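Local coordinates for protein Two-component sensor histidine kinase (Nostoc sp., PDB 6OZB) that probably senses light through a bilin held in its GAF domain, here phycoerythrobilin, as part of a cyanobacterial phytochrome histidine kinase, at residues Q15-I26 against A183-A194. The protein carries 1 engineered substitution. Numbering follows the deposited sequence. Where two conformers were deposited one is given.
Sequences QESVLRRITARI and AMQMIVDQLAVA
Gln190 of segment 183-194 is a knob in a hole formed by Leu19, Ile22, Thr23 and Ile26 of segment 15-26. With CG opposite the backbone N (chi1 -174°), a bend at the next bond brings the chain against Ile22 and turns the amide toward Thr23: Gln190 CG rests 3.6 Å from Ile22 CG2, the two side chains sliding past each other in opposite senses. In the conformer given, the Thr23 hydroxyl donates to Leu19 O at 3.0 Å from OG1, on the opposite face of that carbonyl from Thr23 N. Cutting Gln190 back to an alanine is likely to leave Ile22 CG2 and Ile26 CD1 without the side chain they pack on, opening a gap in the hole. The axes of the two segments run nearly parallel, 8° apart and 9.9 Å at closest approach, as part of the helical layer of the GAF fold: helix 178-201 packs Met184 and Val188 on the central antiparallel sheet, and helix 32-47 meets Ile22 and Arg25. Toward the N-terminal end of the contact, Leu19, which also walls the hole of Gln190, is the bump in the other direction. Its CD2 drops onto the backbone of 183-194, 3.7 Å from Met186 O, and also touches Ile187 CG1, which Val18 CG1 meets at 4.1 Å. The second branch, Leu19 CD1, lies 4.0 Å from Met186 CB. At the far end, Ile26 CD1 fills the shallow hollow over Ala194, 3.7 Å from its CB, with Val193 CG1 touching its flank.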
loop_
_atom_site.group_PDB
_atom_site.type_symbol
_atom_site.label_atom_id
_atom_site.label_comp_id
_atom_site.label_asym_id
_atom_site.label_seq_id
_atom_site.Cartn_x
_atom_site.Cartn_y
_atom_site.Cartn_z
ATOM N N GLN C 15 11.773 19.637 -16.529
ATOM C CA GLN C 15 10.305 19.804 -16.622
ATOM C C GLN C 15 9.982 21.272 -16.939
ATOM O O GLN C 15 9.054 21.563 -17.683
ATOM C CB GLN C 15 9.538 19.394 -15.353
ATOM C CG GLN C 15 9.687 20.322 -14.165
ATOM C CD GLN C 15 8.999 19.824 -12.889
ATOM O OE1 GLN C 15 8.499 20.615 -12.094
ATOM N NE2 GLN C 15 9.003 18.535 -12.678
ATOM N N GLU C 16 10.756 22.191 -16.379
ATOM C CA GLU C 16 10.535 23.620 -16.595
ATOM C C GLU C 16 10.712 23.954 -18.085
ATOM O O GLU C 16 9.966 24.739 -18.669
ATOM C CB GLU C 16 11.475 24.440 -15.723
ATOM C CG GLU C 16 11.100 24.398 -14.243
ATOM C CD GLU C 16 9.681 24.891 -13.972
ATOM O OE1 GLU C 16 9.287 25.941 -14.530
ATOM O OE2 GLU C 16 8.957 24.222 -13.202
ATOM N N SER C 17 11.701 23.331 -18.705
ATOM C CA SER C 17 11.969 23.600 -20.105
ATOM C C SER C 17 10.852 23.021 -20.992
ATOM O O SER C 17 10.488 23.628 -21.990
ATOM C CB SER C 17 13.318 23.009 -20.494
ATOM O OG SER C 17 13.489 23.045 -21.893
ATOM N N VAL C 18 10.293 21.877 -20.623
ATOM C CA VAL C 18 9.147 21.332 -21.348
ATOM C C VAL C 18 7.953 22.285 -21.309
ATOM O O VAL C 18 7.260 22.485 -22.310
ATOM C CB VAL C 18 8.723 19.959 -20.784
ATOM C CG1 VAL C 18 7.392 19.518 -21.370
ATOM C CG2 VAL C 18 9.790 18.919 -21.083
ATOM N N LEU C 19 7.700 22.864 -20.148
ATOM C CA LEU C 19 6.578 23.787 -20.013
ATOM C C LEU C 19 6.793 25.026 -20.862
ATOM O O LEU C 19 5.860 25.511 -21.489
ATOM C CB LEU C 19 6.424 24.215 -18.559
ATOM C CG LEU C 19 5.947 23.168 -17.535
ATOM C CD1 LEU C 19 5.253 23.901 -16.416
ATOM C CD2 LEU C 19 5.083 22.077 -18.071
ATOM N N ARG C 20 8.027 25.540 -20.866
ATOM C CA ARG C 20 8.368 26.722 -21.645
ATOM C C ARG C 20 8.204 26.444 -23.114
ATOM O O ARG C 20 7.772 27.304 -23.855
ATOM C CB ARG C 20 9.792 27.188 -21.355
ATOM C CG ARG C 20 9.970 27.877 -19.989
ATOM C CD ARG C 20 11.274 28.606 -19.895
ATOM N NE ARG C 20 12.428 27.719 -20.009
ATOM C CZ ARG C 20 13.071 27.130 -19.003
ATOM N NH1 ARG C 20 12.693 27.314 -17.751
ATOM N NH2 ARG C 20 14.121 26.356 -19.257
ATOM N N ARG C 21 8.544 25.229 -23.540
ATOM C CA ARG C 21 8.463 24.914 -24.952
ATOM C C ARG C 21 6.985 24.814 -25.386
ATOM O O ARG C 21 6.638 25.195 -26.492
ATOM C CB ARG C 21 9.231 23.636 -25.238
ATOM C CG ARG C 21 10.754 23.817 -25.172
ATOM C CD ARG C 21 11.458 22.452 -25.367
ATOM N NE ARG C 21 12.909 22.552 -25.211
ATOM C CZ ARG C 21 13.728 23.062 -26.135
ATOM N NH1 ARG C 21 13.243 23.526 -27.280
ATOM N NH2 ARG C 21 15.038 23.119 -25.912
ATOM N N ILE C 22 6.100 24.333 -24.519
ATOM C CA ILE C 22 4.673 24.341 -24.846
ATOM C C ILE C 22 4.173 25.765 -24.962
ATOM O O ILE C 22 3.466 26.100 -25.895
ATOM C CB ILE C 22 3.800 23.591 -23.787
ATOM C CG1 ILE C 22 4.173 22.121 -23.723
ATOM C CG2 ILE C 22 2.323 23.709 -24.129
ATOM C CD1 ILE C 22 3.572 21.406 -22.498
ATOM N N THR C 23 4.570 26.594 -24.013
ATOM C CA THR C 23 4.129 27.964 -23.985
ATOM C C THR C 23 4.575 28.696 -25.260
ATOM O O THR C 23 3.818 29.472 -25.824
ATOM C CB THR C 23 4.651 28.664 -22.737
ATOM O OG1 THR C 23 4.120 28.005 -21.574
ATOM C CG2 THR C 23 4.241 30.088 -22.729
ATOM N N ALA C 24 5.779 28.407 -25.740
ATOM C CA ALA C 24 6.289 29.044 -26.946
ATOM C C ALA C 24 5.393 28.708 -28.130
ATOM O O ALA C 24 5.131 29.568 -28.973
ATOM C CB ALA C 24 7.714 28.620 -27.223
ATOM N N ARG C 25 4.920 27.463 -28.194
ATOM C CA ARG C 25 4.043 27.046 -29.276
ATOM C C ARG C 25 2.686 27.735 -29.231
ATOM O O ARG C 25 2.107 28.076 -30.271
ATOM C CB ARG C 25 3.841 25.538 -29.253
ATOM C CG ARG C 25 5.100 24.789 -29.633
ATOM C CD ARG C 25 4.883 23.304 -29.569
ATOM N NE ARG C 25 6.197 22.718 -29.431
ATOM C CZ ARG C 25 6.613 22.038 -28.367
ATOM N NH1 ARG C 25 5.812 21.759 -27.318
ATOM N NH2 ARG C 25 7.847 21.614 -28.363
ATOM N N ILE C 26 2.159 27.894 -28.026
ATOM C CA ILE C 26 0.912 28.644 -27.849
ATOM C C ILE C 26 1.092 30.077 -28.353
ATOM O O ILE C 26 0.313 30.569 -29.161
ATOM C CB ILE C 26 0.478 28.690 -26.365
ATOM C CG1 ILE C 26 0.138 27.310 -25.837
ATOM C CG2 ILE C 26 -0.756 29.624 -26.187
ATOM C CD1 ILE C 26 -0.025 27.291 -24.309
ATOM N N ALA C 183 5.754 16.351 -12.184
ATOM C CA ALA C 183 6.111 16.765 -13.539
ATOM C C ALA C 183 4.986 16.522 -14.528
ATOM O O ALA C 183 4.656 17.399 -15.322
ATOM C CB ALA C 183 7.359 16.044 -14.002
ATOM N N MET C 184 4.406 15.329 -14.495
ATOM C CA MET C 184 3.282 15.009 -15.364
ATOM C C MET C 184 2.116 15.956 -15.108
ATOM O O MET C 184 1.418 16.370 -16.038
ATOM C CB MET C 184 2.878 13.539 -15.175
ATOM C CG MET C 184 3.884 12.633 -15.805
ATOM S SD MET C 184 3.425 10.932 -15.608
ATOM C CE MET C 184 2.199 10.746 -16.895
ATOM N N GLN C 185 1.928 16.331 -13.853
ATOM C CA GLN C 185 0.787 17.180 -13.479
ATOM C C GLN C 185 0.955 18.578 -14.059
ATOM O O GLN C 185 0.001 19.182 -14.550
ATOM C CB GLN C 185 0.620 17.259 -11.970
ATOM C CG GLN C 185 -0.670 18.038 -11.542
ATOM C CD GLN C 185 -1.928 17.349 -12.014
ATOM O OE1 GLN C 185 -2.135 16.177 -11.737
ATOM N NE2 GLN C 185 -2.753 18.059 -12.770
ATOM N N MET C 186 2.168 19.100 -14.008
ATOM C CA MET C 186 2.435 20.420 -14.572
ATOM C C MET C 186 2.265 20.384 -16.094
ATOM O O MET C 186 1.778 21.332 -16.693
ATOM C CB MET C 186 3.824 20.915 -14.177
ATOM C CG MET C 186 4.030 21.069 -12.695
ATOM S SD MET C 186 5.495 22.050 -12.349
ATOM C CE MET C 186 6.543 21.697 -13.768
ATOM N N ILE C 187 2.690 19.296 -16.713
ATOM C CA ILE C 187 2.531 19.142 -18.151
ATOM C C ILE C 187 1.059 19.083 -18.564
ATOM O O ILE C 187 0.654 19.750 -19.527
ATOM C CB ILE C 187 3.258 17.882 -18.664
ATOM C CG1 ILE C 187 4.772 18.122 -18.546
ATOM C CG2 ILE C 187 2.874 17.565 -20.085
ATOM C CD1 ILE C 187 5.615 16.820 -18.508
ATOM N N VAL C 188 0.235 18.305 -17.862
ATOM C CA VAL C 188 -1.181 18.308 -18.231
ATOM C C VAL C 188 -1.841 19.644 -17.889
ATOM O O VAL C 188 -2.738 20.062 -18.617
ATOM C CB VAL C 188 -1.983 17.118 -17.605
ATOM C CG1 VAL C 188 -1.361 15.790 -18.061
ATOM C CG2 VAL C 188 -2.071 17.168 -16.105
ATOM N N ASP C 189 -1.396 20.347 -16.838
ATOM C CA ASP C 189 -1.918 21.691 -16.536
ATOM C C ASP C 189 -1.580 22.671 -17.666
ATOM O O ASP C 189 -2.403 23.504 -18.051
ATOM C CB ASP C 189 -1.349 22.231 -15.235
ATOM C CG ASP C 189 -1.923 21.533 -13.993
ATOM O OD1 ASP C 189 -2.916 20.775 -14.122
ATOM O OD2 ASP C 189 -1.355 21.735 -12.896
ATOM N N GLN C 190 -0.368 22.561 -18.207
ATOM C CA GLN C 190 0.057 23.438 -19.302
ATOM C C GLN C 190 -0.677 23.095 -20.599
ATOM O O GLN C 190 -1.025 23.983 -21.368
ATOM C CB GLN C 190 1.578 23.351 -19.508
ATOM C CG GLN C 190 2.139 24.370 -20.548
ATOM C CD GLN C 190 1.936 25.822 -20.116
ATOM O OE1 GLN C 190 2.651 26.347 -19.265
ATOM N NE2 GLN C 190 0.924 26.467 -20.683
ATOM N N LEU C 191 -0.925 21.815 -20.855
ATOM C CA LEU C 191 -1.708 21.443 -22.033
ATOM C C LEU C 191 -3.142 21.937 -21.923
ATOM O O LEU C 191 -3.743 22.382 -22.905
ATOM C CB LEU C 191 -1.702 19.918 -22.235
ATOM C CG LEU C 191 -0.439 19.271 -22.784
ATOM C CD1 LEU C 191 -0.588 17.751 -22.722
ATOM C CD2 LEU C 191 -0.207 19.737 -24.236
ATOM N N ALA C 192 -3.685 21.876 -20.718
ATOM C CA ALA C 192 -5.027 22.352 -20.448
ATOM C C ALA C 192 -5.145 23.825 -20.826
ATOM O O ALA C 192 -6.214 24.272 -21.280
ATOM C CB ALA C 192 -5.370 22.150 -19.016
ATOM N N VAL C 193 -4.076 24.586 -20.585
ATOM C CA VAL C 193 -4.066 25.995 -20.991
ATOM C C VAL C 193 -4.087 26.127 -22.525
ATOM O O VAL C 193 -4.838 26.938 -23.062
ATOM C CB VAL C 193 -2.839 26.748 -20.429
ATOM C CG1 VAL C 193 -2.668 28.118 -21.103
ATOM C CG2 VAL C 193 -2.956 26.889 -18.961
ATOM N N ALA C 194 -3.284 25.334 -23.223
ATOM C CA ALA C 194 -3.282 25.371 -24.681
ATOM C C ALA C 194 -4.669 25.012 -25.212
ATOM O O ALA C 194 -5.182 25.632 -26.136
ATOM C CB ALA C 194 -2.224 24.420 -25.253
#